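Local coordinates for YceI-like domain protein (Burkholderia cenocepacia BC7, PDB 5IXH) that binds octaprenyl diphosphate inside a lipocalin-like beta barrel and probably takes part in extracellular antibiotic capture, at residues A[27-32]-A[47-52]; A[77-82]-A[100-105]. One frame throughout, in Å; residues are numbered along the deposited sequence.

Contact 1 (A[27-32]-A[47-52]). With OTP ((2E,6E,10E,14E,18E,22E,26E)-3,7,11,15,19,23,27,31-octamethyldotriaconta-2,6,10,14,18,22,26,30-octaenyl trihydrogen diphosphate), chain C.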
ATOM      1  N   LYS A  27      -1.324   6.360   8.953  1.00 17.48           N
ATOM      2  CA  LYS A  27      -0.424   6.865   9.966  1.00 17.88           C
ATOM      3  C   LYS A  27       0.182   5.748  10.814  1.00 19.08           C
ATOM      4  O   LYS A  27       1.177   5.962  11.497  1.00 22.91           O
ATOM      5  CB  LYS A  27      -1.153   7.872  10.834  1.00 21.20           C
ATOM      6  CG  LYS A  27      -1.620   9.108  10.067  1.00 26.93           C
ATOM      7  CD  LYS A  27      -0.452   9.809   9.360  1.00 50.42           C
ATOM      8  CE  LYS A  27      -0.881  11.096   8.674  1.00 60.22           C
ATOM      9  NZ  LYS A  27       0.250  11.705   7.909  1.00 85.17           N
ATOM     10  N   LYS A  28      -0.413   4.568  10.766  1.00 16.99           N
ATOM     11  CA  LYS A  28       0.082   3.440  11.544  1.00 17.74           C
ATOM     12  C   LYS A  28       0.236   2.208  10.660  1.00 15.26           C
ATOM     13  O   LYS A  28      -0.740   1.695  10.075  1.00 15.35           O
ATOM     14  CB  LYS A  28      -0.849   3.100  12.693  1.00 19.53           C
ATOM     15  CG  LYS A  28      -0.950   4.177  13.768  1.00 28.34           C
ATOM     16  CD  LYS A  28      -1.867   3.712  14.908  1.00 35.86           C
ATOM     17  CE  LYS A  28      -2.260   4.845  15.848  1.00 40.94           C
ATOM     18  NZ  LYS A  28      -3.252   4.378  16.864  1.00 54.18           N
ATOM     19  N   PHE A  29       1.474   1.732  10.542  1.00 15.79           N
ATOM     20  CA  PHE A  29       1.763   0.499   9.841  1.00 14.44           C
ATOM     21  C   PHE A  29       3.069  -0.039  10.342  1.00 16.54           C
ATOM     22  O   PHE A  29       3.820   0.661  11.008  1.00 19.73           O
ATOM     23  CB  PHE A  29       1.798   0.724   8.325  1.00 15.51           C
ATOM     24  CG  PHE A  29       2.813   1.730   7.863  1.00 16.82           C
ATOM     25  CD1 PHE A  29       4.131   1.352   7.602  1.00 22.00           C
ATOM     26  CD2 PHE A  29       2.443   3.047   7.665  1.00 21.81           C
ATOM     27  CE1 PHE A  29       5.059   2.289   7.165  1.00 24.43           C
ATOM     28  CE2 PHE A  29       3.364   3.987   7.228  1.00 27.05           C
ATOM     29  CZ  PHE A  29       4.674   3.602   6.969  1.00 29.81           C
ATOM     30  N   SER A  30       3.334  -1.304  10.028  1.00 16.78           N
ATOM     31  CA  SER A  30       4.624  -1.899  10.275  1.00 20.02           C
ATOM     32  C   SER A  30       5.106  -2.578   9.019  1.00 16.98           C
ATOM     33  O   SER A  30       4.319  -2.897   8.131  1.00 15.41           O
ATOM     34  CB  SER A  30       4.518  -2.924  11.377  1.00 22.64           C
ATOM     35  OG  SER A  30       3.695  -3.992  10.980  1.00 29.34           O
ATOM     36  N   ALA A  31       6.392  -2.818   8.940  1.00 18.16           N
ATOM     37  CA  ALA A  31       6.964  -3.514   7.814  1.00 16.03           C
ATOM     38  C   ALA A  31       8.278  -4.145   8.205  1.00 17.93           C
ATOM     39  O   ALA A  31       8.980  -3.645   9.088  1.00 22.71           O
ATOM     40  CB  ALA A  31       7.130  -2.564   6.635  1.00 23.87           C
ATOM     41  N   GLN A  32       8.596  -5.251   7.544  1.00 16.85           N
ATOM     42  CA  GLN A  32       9.856  -5.963   7.713  1.00 19.66           C
ATOM     43  C   GLN A  32      10.408  -6.205   6.313  1.00 17.18           C
ATOM     44  O   GLN A  32       9.672  -6.602   5.411  1.00 15.37           O
ATOM     45  CB  GLN A  32       9.623  -7.308   8.427  1.00 20.66           C
ATOM     46  CG  GLN A  32       8.539  -7.281   9.505  1.00 55.76           C
ATOM     47  CD  GLN A  32       8.408  -8.591  10.295  1.00 86.05           C
ATOM     48  OE1 GLN A  32       7.540  -8.711  11.172  1.00 59.77           O
ATOM     49  NE2 GLN A  32       9.267  -9.572   9.997  1.00 43.98           N
ATOM     50  N   MET A  47       4.346  -6.093   4.885  1.00 12.78           N
ATOM     51  CA  MET A  47       3.794  -4.888   5.473  1.00 14.14           C
ATOM     52  C   MET A  47       2.431  -5.169   6.040  1.00 12.88           C
ATOM     53  O   MET A  47       1.643  -5.910   5.444  1.00 12.86           O
ATOM     54  CB  MET A  47       3.659  -3.797   4.425  1.00 17.97           C
ATOM     55  CG  MET A  47       3.085  -2.513   4.950  1.00 26.73           C
ATOM     56  SD  MET A  47       3.034  -1.241   3.683  1.00 45.65           S
ATOM     57  CE  MET A  47       4.763  -1.163   3.258  1.00 21.51           C
ATOM     58  N   THR A  48       2.133  -4.557   7.175  1.00 12.28           N
ATOM     59  CA  THR A  48       0.847  -4.658   7.838  1.00 12.80           C
ATOM     60  C   THR A  48       0.374  -3.261   8.122  1.00 12.38           C
ATOM     61  O   THR A  48       1.032  -2.509   8.853  1.00 14.90           O
ATOM     62  CB  THR A  48       1.007  -5.418   9.126  1.00 15.37           C
ATOM     63  OG1 THR A  48       1.585  -6.700   8.822  1.00 18.77           O
ATOM     64  CG2 THR A  48      -0.325  -5.602   9.811  1.00 18.19           C
ATOM     65  N   ILE A  49      -0.770  -2.895   7.570  1.00 11.51           N
ATOM     66  CA  ILE A  49      -1.337  -1.566   7.728  1.00 11.89           C
ATOM     67  C   ILE A  49      -2.533  -1.607   8.668  1.00 12.98           C
ATOM     68  O   ILE A  49      -3.424  -2.476   8.527  1.00 13.68           O
ATOM     69  CB  ILE A  49      -1.773  -1.063   6.339  1.00 13.44           C
ATOM     70  CG1 ILE A  49      -0.569  -0.835   5.405  1.00 23.25           C
ATOM     71  CG2 ILE A  49      -2.639   0.170   6.424  1.00 17.76           C
ATOM     72  CD1 ILE A  49      -0.111   0.599   5.258  1.00 65.01           C
ATOM     73  N   ASP A  50      -2.574  -0.649   9.599  1.00 13.39           N
ATOM     74  CA  ASP A  50      -3.750  -0.418  10.461  1.00 14.62           C
ATOM     75  C   ASP A  50      -4.705   0.492   9.699  1.00 14.72           C
ATOM     76  O   ASP A  50      -4.461   1.699   9.582  1.00 15.28           O
ATOM     77  CB  ASP A  50      -3.270   0.198  11.773  1.00 17.91           C
ATOM     78  CG  ASP A  50      -4.389   0.773  12.643  1.00 28.32           C
ATOM     79  OD1 ASP A  50      -5.545   0.894  12.208  1.00 28.21           O
ATOM     80  OD2 ASP A  50      -4.072   1.145  13.793  1.00 44.12           O
ATOM     81  N   VAL A  51      -5.771  -0.061   9.129  1.00 13.94           N
ATOM     82  CA  VAL A  51      -6.541   0.714   8.148  1.00 15.07           C
ATOM     83  C   VAL A  51      -7.304   1.888   8.771  1.00 16.59           C
ATOM     84  O   VAL A  51      -7.527   2.875   8.083  1.00 16.28           O
ATOM     85  CB  VAL A  51      -7.481  -0.157   7.250  1.00 16.14           C
ATOM     86  CG1 VAL A  51      -6.686  -1.269   6.568  1.00 16.68           C
ATOM     87  CG2 VAL A  51      -8.600  -0.724   8.025  1.00 19.89           C
ATOM     88  N   ALA A  52      -7.655   1.801  10.055  1.00 15.32           N
ATOM     89  CA  ALA A  52      -8.319   2.900  10.737  1.00 16.13           C
ATOM     90  C   ALA A  52      -7.430   4.121  10.895  1.00 17.47           C
ATOM     91  O   ALA A  52      -7.903   5.190  11.240  1.00 18.06           O
ATOM     92  CB  ALA A  52      -8.819   2.436  12.110  1.00 19.28           C
TER
HETATM   93  O7  OTP C 201     -18.054  16.260  -4.318  1.00112.42           O
HETATM   94  P2  OTP C 201     -18.065  14.764  -4.080  1.00111.96           P
HETATM   95  O5  OTP C 201     -19.452  14.322  -3.672  1.00112.22           O
HETATM   96  O6  OTP C 201     -17.655  14.041  -5.345  1.00112.37           O
HETATM   97  O4  OTP C 201     -17.038  14.400  -2.926  1.00109.19           O
HETATM   98  P1  OTP C 201     -16.982  13.000  -2.177  1.00105.37           P
HETATM   99  O2  OTP C 201     -17.979  12.985  -1.041  1.00105.08           O
HETATM  100  O3  OTP C 201     -17.291  11.877  -3.144  1.00106.31           O
HETATM  101  O1  OTP C 201     -15.516  12.834  -1.589  1.00100.12           O
HETATM  102  C40 OTP C 201     -14.719  11.693  -1.863  1.00 94.82           C
HETATM  103  C39 OTP C 201     -13.591  11.800  -0.841  1.00 90.01           C
HETATM  104  C37 OTP C 201     -12.539  10.934  -0.769  1.00 85.28           C
HETATM  105  C38 OTP C 201     -11.523  11.227   0.335  1.00 85.93           C
HETATM  106  C36 OTP C 201     -12.352   9.719  -1.707  1.00 80.01           C
HETATM  107  C35 OTP C 201     -12.030   8.482  -0.843  1.00 74.91           C
HETATM  108  C34 OTP C 201     -11.133   7.474  -1.585  1.00 70.80           C
HETATM  109  C32 OTP C 201     -10.453   6.525  -0.858  1.00 66.71           C
HETATM  110  C33 OTP C 201     -10.572   6.460   0.670  1.00 67.80           C
HETATM  111  C31 OTP C 201      -9.556   5.504  -1.580  1.00 61.82           C
HETATM  112  C30 OTP C 201      -9.892   4.081  -1.085  1.00 57.51           C
HETATM  113  C29 OTP C 201      -8.548   3.465  -0.684  1.00 51.57           C
HETATM  114  C27 OTP C 201      -8.106   2.266  -1.185  1.00 50.35           C
HETATM  115  C28 OTP C 201      -8.884   1.392  -2.170  1.00 50.08           C
HETATM  116  C26 OTP C 201      -6.727   1.814  -0.700  1.00 49.48           C
HETATM  117  C25 OTP C 201      -6.723   0.325  -0.331  1.00 46.73           C
HETATM  118  C24 OTP C 201      -5.248   0.181   0.064  1.00 45.68           C
HETATM  119  C22 OTP C 201      -4.864  -0.202   1.319  1.00 40.81           C
HETATM  120  C23 OTP C 201      -5.851  -0.559   2.434  1.00 42.07           C
HETATM  121  C21 OTP C 201      -3.359  -0.287   1.568  1.00 41.54           C
HETATM  122  C20 OTP C 201      -2.999  -1.757   1.353  1.00 40.99           C
HETATM  123  C19 OTP C 201      -1.494  -1.775   1.064  1.00 41.30           C
HETATM  124  C17 OTP C 201      -0.644  -2.644   1.713  1.00 40.85           C
HETATM  125  C18 OTP C 201      -1.183  -3.633   2.749  1.00 37.13           C
HETATM  126  C16 OTP C 201       0.865  -2.669   1.414  1.00 41.02           C
HETATM  127  C15 OTP C 201       1.305  -1.535   0.469  1.00 43.53           C
HETATM  128  C14 OTP C 201       2.711  -1.877  -0.048  1.00 44.14           C
HETATM  129  C12 OTP C 201       2.870  -2.725  -1.122  1.00 43.49           C
HETATM  130  C13 OTP C 201       1.690  -3.351  -1.875  1.00 44.29           C
HETATM  131  C11 OTP C 201       4.274  -3.071  -1.640  1.00 44.97           C
HETATM  132  C10 OTP C 201       5.344  -2.951  -0.548  1.00 44.86           C
HETATM  133  C9  OTP C 201       6.580  -3.635  -1.154  1.00 46.35           C
HETATM  134  C7  OTP C 201       7.666  -3.964  -0.385  1.00 46.40           C
HETATM  135  C8  OTP C 201       7.689  -3.661   1.114  1.00 44.76           C
HETATM  136  C6  OTP C 201       8.850  -4.656  -1.087  1.00 45.96           C
HETATM  137  C5  OTP C 201      10.177  -4.032  -0.648  1.00 46.77           C
HETATM  138  C4  OTP C 201      11.164  -4.367  -1.782  1.00 46.65           C
HETATM  139  C2  OTP C 201      12.165  -5.307  -1.696  1.00 44.69           C
HETATM  140  C3  OTP C 201      13.047  -5.502  -2.928  1.00 45.56           C
HETATM  141  C1  OTP C 201      12.429  -6.146  -0.443  1.00 44.53           C
HETATM  142  O   HOH W   1       4.603  -6.426   8.663  1.00 27.10           O

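Contact 2 (A[77-82]-A[100-105]). With OTP ((2E,6E,10E,14E,18E,22E,26E)-3,7,11,15,19,23,27,31-octamethyldotriaconta-2,6,10,14,18,22,26,30-octaenyl trihydrogen diphosphate), chain C.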
ATOM      1  N   PRO A  77      -9.515  -5.003  10.523  1.00 10.35           N
ATOM      2  CA  PRO A  77      -8.686  -3.889  10.989  1.00 10.73           C
ATOM      3  C   PRO A  77      -7.353  -3.727  10.266  1.00 10.79           C
ATOM      4  O   PRO A  77      -6.746  -2.662  10.396  1.00 12.90           O
ATOM      5  CB  PRO A  77      -8.458  -4.189  12.470  1.00 13.82           C
ATOM      6  CG  PRO A  77      -8.760  -5.650  12.616  1.00 16.33           C
ATOM      7  CD  PRO A  77      -9.765  -6.001  11.573  1.00 12.15           C
ATOM      8  N   GLN A  78      -6.888  -4.755   9.592  1.00 11.79           N
ATOM      9  CA  GLN A  78      -5.604  -4.673   8.916  1.00 11.79           C
ATOM     10  C   GLN A  78      -5.720  -4.979   7.449  1.00 11.66           C
ATOM     11  O   GLN A  78      -6.654  -5.657   6.997  1.00 12.63           O
ATOM     12  CB  GLN A  78      -4.575  -5.615   9.577  1.00 13.64           C
ATOM     13  CG  GLN A  78      -4.250  -5.294  11.019  1.00 14.40           C
ATOM     14  CD  GLN A  78      -3.270  -6.264  11.632  1.00 17.18           C
ATOM     15  OE1 GLN A  78      -3.163  -7.401  11.212  1.00 22.67           O
ATOM     16  NE2 GLN A  78      -2.478  -5.780  12.567  1.00 18.96           N
ATOM     17  N   ALA A  79      -4.749  -4.480   6.690  1.00 11.26           N
ATOM     18  CA  ALA A  79      -4.460  -4.892   5.314  1.00 10.78           C
ATOM     19  C   ALA A  79      -3.011  -5.338   5.313  1.00 10.62           C
ATOM     20  O   ALA A  79      -2.193  -4.803   6.065  1.00 11.96           O
ATOM     21  CB  ALA A  79      -4.673  -3.732   4.370  1.00 12.41           C
ATOM     22  N   THR A  80      -2.682  -6.323   4.494  1.00 10.37           N
ATOM     23  CA  THR A  80      -1.344  -6.912   4.510  1.00 11.74           C
ATOM     24  C   THR A  80      -0.799  -7.150   3.108  1.00 12.06           C
ATOM     25  O   THR A  80      -1.530  -7.401   2.174  1.00 11.07           O
ATOM     26  CB  THR A  80      -1.328  -8.262   5.262  1.00 12.34           C
ATOM     27  OG1 THR A  80      -2.304  -9.149   4.703  1.00 13.02           O
ATOM     28  CG2 THR A  80      -1.656  -8.069   6.734  1.00 13.36           C
ATOM     29  N   PHE A  81       0.517  -7.076   3.012  1.00 11.76           N
ATOM     30  CA  PHE A  81       1.262  -7.536   1.859  1.00 10.83           C
ATOM     31  C   PHE A  81       2.367  -8.446   2.342  1.00 11.54           C
ATOM     32  O   PHE A  81       3.101  -8.084   3.265  1.00 12.46           O
ATOM     33  CB  PHE A  81       1.859  -6.382   1.050  1.00 11.76           C
ATOM     34  CG  PHE A  81       2.707  -6.863  -0.099  1.00 11.87           C
ATOM     35  CD1 PHE A  81       2.130  -7.339  -1.276  1.00 12.61           C
ATOM     36  CD2 PHE A  81       4.091  -6.904   0.018  1.00 12.62           C
ATOM     37  CE1 PHE A  81       2.922  -7.823  -2.313  1.00 13.67           C
ATOM     38  CE2 PHE A  81       4.875  -7.379  -1.024  1.00 13.14           C
ATOM     39  CZ  PHE A  81       4.296  -7.846  -2.176  1.00 14.36           C
ATOM     40  N   VAL A  82       2.514  -9.618   1.733  1.00 10.89           N
ATOM     41  CA  VAL A  82       3.602 -10.538   2.056  1.00 11.45           C
ATOM     42  C   VAL A  82       4.222 -10.990   0.730  1.00 11.69           C
ATOM     43  O   VAL A  82       3.544 -11.588  -0.105  1.00 11.52           O
ATOM     44  CB  VAL A  82       3.079 -11.774   2.863  1.00 12.38           C
ATOM     45  CG1 VAL A  82       4.198 -12.770   3.133  1.00 14.81           C
ATOM     46  CG2 VAL A  82       2.394 -11.353   4.169  1.00 15.94           C
ATOM     47  N   LEU A 100      -1.521  -9.542  -1.538  1.00 10.83           N
ATOM     48  CA  LEU A 100      -2.132  -8.330  -0.972  1.00  9.91           C
ATOM     49  C   LEU A 100      -3.520  -8.703  -0.507  1.00 10.19           C
ATOM     50  O   LEU A 100      -4.314  -9.189  -1.298  1.00 12.48           O
ATOM     51  CB  LEU A 100      -2.200  -7.245  -2.042  1.00 11.85           C
ATOM     52  CG  LEU A 100      -2.858  -5.907  -1.649  1.00 11.16           C
ATOM     53  CD1 LEU A 100      -2.096  -5.246  -0.516  1.00 14.01           C
ATOM     54  CD2 LEU A 100      -2.959  -4.993  -2.830  1.00 14.73           C
ATOM     55  N   THR A 101      -3.784  -8.508   0.791  1.00  9.79           N
ATOM     56  CA  THR A 101      -5.103  -8.787   1.374  1.00 10.25           C
ATOM     57  C   THR A 101      -5.656  -7.489   1.939  1.00  9.75           C
ATOM     58  O   THR A 101      -5.027  -6.861   2.812  1.00 10.91           O
ATOM     59  CB  THR A 101      -5.010  -9.818   2.479  1.00 10.63           C
ATOM     60  OG1 THR A 101      -4.340 -10.981   1.973  1.00 13.24           O
ATOM     61  CG2 THR A 101      -6.394 -10.219   2.971  1.00 13.08           C
ATOM     62  N   ILE A 102      -6.820  -7.091   1.430  1.00 10.64           N
ATOM     63  CA  ILE A 102      -7.520  -5.877   1.859  1.00 10.55           C
ATOM     64  C   ILE A 102      -8.977  -6.285   2.047  1.00 11.63           C
ATOM     65  O   ILE A 102      -9.577  -6.920   1.191  1.00 12.51           O
ATOM     66  CB  ILE A 102      -7.454  -4.742   0.791  1.00 12.37           C
ATOM     67  CG1 ILE A 102      -6.014  -4.342   0.490  1.00 12.12           C
ATOM     68  CG2 ILE A 102      -8.256  -3.518   1.260  1.00 14.44           C
ATOM     69  CD1 ILE A 102      -5.853  -3.544  -0.769  1.00 13.87           C
ATOM     70  N   LYS A 103      -9.556  -5.910   3.196  1.00 11.48           N
ATOM     71  CA  LYS A 103     -10.934  -6.206   3.519  1.00 12.60           C
ATOM     72  C   LYS A 103     -11.191  -7.721   3.371  1.00 12.69           C
ATOM     73  O   LYS A 103     -12.217  -8.186   2.893  1.00 15.56           O
ATOM     74  CB  LYS A 103     -11.871  -5.338   2.657  1.00 15.51           C
ATOM     75  CG  LYS A 103     -13.254  -5.134   3.185  1.00 18.58           C
ATOM     76  CD  LYS A 103     -14.051  -4.122   2.349  1.00 18.84           C
ATOM     77  CE  LYS A 103     -15.502  -4.002   2.805  1.00 19.85           C
ATOM     78  NZ  LYS A 103     -16.283  -3.000   2.057  1.00 22.32           N
ATOM     79  N   GLY A 104     -10.195  -8.478   3.807  1.00 13.31           N
ATOM     80  CA  GLY A 104     -10.281  -9.919   3.767  1.00 15.24           C
ATOM     81  C   GLY A 104     -10.208 -10.587   2.404  1.00 15.25           C
ATOM     82  O   GLY A 104     -10.374 -11.795   2.281  1.00 19.93           O
ATOM     83  N   LYS A 105      -9.955  -9.807   1.350  1.00 16.41           N
ATOM     84  CA  LYS A 105      -9.846 -10.324  -0.015  1.00 15.39           C
ATOM     85  C   LYS A 105      -8.399 -10.314  -0.439  1.00 14.43           C
ATOM     86  O   LYS A 105      -7.723  -9.297  -0.373  1.00 13.50           O
ATOM     87  CB  LYS A 105     -10.663  -9.450  -0.954  1.00 16.70           C
ATOM     88  CG  LYS A 105     -12.149  -9.457  -0.668  1.00 55.83           C
ATOM     89  CD  LYS A 105     -12.798 -10.763  -1.089  1.00 64.00           C
ATOM     90  CE  LYS A 105     -14.256 -10.807  -0.670  1.00 57.48           C
ATOM     91  NZ  LYS A 105     -15.023  -9.663  -1.236  1.00 72.25           N
TER
HETATM   92  O7  OTP C 201     -18.054  16.260  -4.318  1.00112.42           O
HETATM   93  P2  OTP C 201     -18.065  14.764  -4.080  1.00111.96           P
HETATM   94  O5  OTP C 201     -19.452  14.322  -3.672  1.00112.22           O
HETATM   95  O6  OTP C 201     -17.655  14.041  -5.345  1.00112.37           O
HETATM   96  O4  OTP C 201     -17.038  14.400  -2.926  1.00109.19           O
HETATM   97  P1  OTP C 201     -16.982  13.000  -2.177  1.00105.37           P
HETATM   98  O2  OTP C 201     -17.979  12.985  -1.041  1.00105.08           O
HETATM   99  O3  OTP C 201     -17.291  11.877  -3.144  1.00106.31           O
HETATM  100  O1  OTP C 201     -15.516  12.834  -1.589  1.00100.12           O
HETATM  101  C40 OTP C 201     -14.719  11.693  -1.863  1.00 94.82           C
HETATM  102  C39 OTP C 201     -13.591  11.800  -0.841  1.00 90.01           C
HETATM  103  C37 OTP C 201     -12.539  10.934  -0.769  1.00 85.28           C
HETATM  104  C38 OTP C 201     -11.523  11.227   0.335  1.00 85.93           C
HETATM  105  C36 OTP C 201     -12.352   9.719  -1.707  1.00 80.01           C
HETATM  106  C35 OTP C 201     -12.030   8.482  -0.843  1.00 74.91           C
HETATM  107  C34 OTP C 201     -11.133   7.474  -1.585  1.00 70.80           C
HETATM  108  C32 OTP C 201     -10.453   6.525  -0.858  1.00 66.71           C
HETATM  109  C33 OTP C 201     -10.572   6.460   0.670  1.00 67.80           C
HETATM  110  C31 OTP C 201      -9.556   5.504  -1.580  1.00 61.82           C
HETATM  111  C30 OTP C 201      -9.892   4.081  -1.085  1.00 57.51           C
HETATM  112  C29 OTP C 201      -8.548   3.465  -0.684  1.00 51.57           C
HETATM  113  C27 OTP C 201      -8.106   2.266  -1.185  1.00 50.35           C
HETATM  114  C28 OTP C 201      -8.884   1.392  -2.170  1.00 50.08           C
HETATM  115  C26 OTP C 201      -6.727   1.814  -0.700  1.00 49.48           C
HETATM  116  C25 OTP C 201      -6.723   0.325  -0.331  1.00 46.73           C
HETATM  117  C24 OTP C 201      -5.248   0.181   0.064  1.00 45.68           C
HETATM  118  C22 OTP C 201      -4.864  -0.202   1.319  1.00 40.81           C
HETATM  119  C23 OTP C 201      -5.851  -0.559   2.434  1.00 42.07           C
HETATM  120  C21 OTP C 201      -3.359  -0.287   1.568  1.00 41.54           C
HETATM  121  C20 OTP C 201      -2.999  -1.757   1.353  1.00 40.99           C
HETATM  122  C19 OTP C 201      -1.494  -1.775   1.064  1.00 41.30           C
HETATM  123  C17 OTP C 201      -0.644  -2.644   1.713  1.00 40.85           C
HETATM  124  C18 OTP C 201      -1.183  -3.633   2.749  1.00 37.13           C
HETATM  125  C16 OTP C 201       0.865  -2.669   1.414  1.00 41.02           C
HETATM  126  C15 OTP C 201       1.305  -1.535   0.469  1.00 43.53           C
HETATM  127  C14 OTP C 201       2.711  -1.877  -0.048  1.00 44.14           C
HETATM  128  C12 OTP C 201       2.870  -2.725  -1.122  1.00 43.49           C
HETATM  129  C13 OTP C 201       1.690  -3.351  -1.875  1.00 44.29           C
HETATM  130  C11 OTP C 201       4.274  -3.071  -1.640  1.00 44.97           C
HETATM  131  C10 OTP C 201       5.344  -2.951  -0.548  1.00 44.86           C
HETATM  132  C9  OTP C 201       6.580  -3.635  -1.154  1.00 46.35           C
HETATM  133  C7  OTP C 201       7.666  -3.964  -0.385  1.00 46.40           C
HETATM  134  C8  OTP C 201       7.689  -3.661   1.114  1.00 44.76           C
HETATM  135  C6  OTP C 201       8.850  -4.656  -1.087  1.00 45.96           C
HETATM  136  C5  OTP C 201      10.177  -4.032  -0.648  1.00 46.77           C
HETATM  137  C4  OTP C 201      11.164  -4.367  -1.782  1.00 46.65           C
HETATM  138  C2  OTP C 201      12.165  -5.307  -1.696  1.00 44.69           C
HETATM  139  C3  OTP C 201      13.047  -5.502  -2.928  1.00 45.56           C
HETATM  140  C1  OTP C 201      12.429  -6.146  -0.443  1.00 44.53           C
HETATM  141  O   HOH W   2      -8.126  -4.297   4.993  1.00 13.31           O
HETATM  142  O   HOH W   3      -7.728  -7.720   5.232  1.00 19.06           O
HETATM  143  O   HOH W   4      -1.574 -10.626   2.439  1.00 12.66           O

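Contact 1 (A[27-32]-A[47-52])
Two neighbouring staves of the lipocalin-like barrel, the antiparallel hairpin strands 22-34 and 44-50, meet where Phe29 pairs with Ile49, Ser30 with Thr48 and Ala31 with Met47. The short segments 29-32 and 47-50 run at 178° with their axes 4.6 Å apart, so the pairing is almost exactly antiparallel. Ser30 and Thr48 form the hydrogen-bonded pair: Ser30 N donates to Thr48 O at 2.9 Å, and Thr48 N returns the bond to Ser30 O. A third bond, from Asp50 N to Lys28 O, carries the ladder to the end of the strand, beyond which the hydroxyl of Ser53 bonds both Lys28 N and Asp50 O.

Side chains alternate across this part of the barrel wall: Phe29, Ala31, Met47 and Ile49 share one face, from which Met47 and Ile49 touch the lipid, and Ser30 and Thr48 share the other. Phe29 has CG between its backbone N and carbonyl carbon (chi1 59°), beside Ile49, whose CD1 rests 3.6 Å from Phe29 CB and approaches the ring obliquely. Met47 reaches inward with CG anti to the backbone N (chi1 180°) and CE turned aside at chi3. Its SD lies 3.4 Å from C16 of the octaprenyl chain and 5.5 Å from the centroid of the Phe29 ring, an oblique Met-aromatic contact. Val11 of strand 10-15 also packs against Phe29, Met47 and Ile49.

On the opposite face one water is held by Thr48 OG1 at 3.0 Å and only weakly by Ser30 OG. Lys28 and Asp50 run side by side; aliphatic CD of Lys28 comes 3.6 Å from Asp50 OD2, whereas Lys28 NZ stays 4.5 Å from that oxygen, beyond salt-bridge range.

Contact 2 (A[77-82]-A[100-105])
The Phe81 ring has the prenyl chain over one face, with ligand atom C11 4.2 Å above the plane and offset toward the rim, while Leu100 N approaches the ring obliquely. CG of Phe81 lies anti to the backbone N (chi1 176°), which carries the ring inward alongside the lipid. Phe81 and Leu100 are the non-hydrogen-bonded pair of the antiparallel hairpin 78-90/93-102, a part of the barrel wall; the short segments 78-82 and 100-102 run at 174°.

Thr80 and Thr101 supply the next pair: Thr80 N donates to Thr101 O and Thr101 N to Thr80 O, both at 2.9 Å. Their side chains lie side by side on the face away from the lipid, where a water bonds Thr80 OG1 and Thr101 OG1 at 2.8 Å each.

The inner face is apolar. Leu100 CD1 lies 3.7 Å from C17 of the ligand, and Ile102 CD1 packs against C24. Ala79 CB sits 3.8 Å from methyl C18, which also rests close to the backbone N of Thr80. Val109 packs against Phe81 and Leu100, Leu128 against Leu100, and Ile130 and Phe135 against both Leu100 and Ile102.

Past Ile102 the chain reverses in a type I' turn to Lys105, its middle residues Lys103 and Gly104 both at positive phi. Lys103 NZ is bound by the carbonyl oxygens of Lys68, Trp70 and Asn136. Two waters tie the turn back to strand 78-90: each donates to Gln78 O, one accepting from Lys103 N at 2.8 Å and the other from Gly104 N.

In the fold
Contacts 1 and 2 are consecutive hairpin pairings in one curved antiparallel sheet, their centres about 10 Å apart. Contact 1 closes before contact 2 opens along the chain, and the seam between them is the pairing of strands 44-50 and 78-90. Probable backbone bonds cross it from Ile49 N to Ala79 O at 2.8 Å and from Met47 N to Phe81 O at 2.9 Å. Outside the barrel Thr48 CG2 packs against Gln78 NE2 at 3.5 Å. Inside, both contacts line the pocket of the same octaprenyl diphosphate and share ligand atoms: Ile49 CG1 is 3.9 Å from methyl C18, which segment 77-82 also touches, and Phe81 CB is 3.9 Å from C16, the atom that the sulfur of contact 1 approaches.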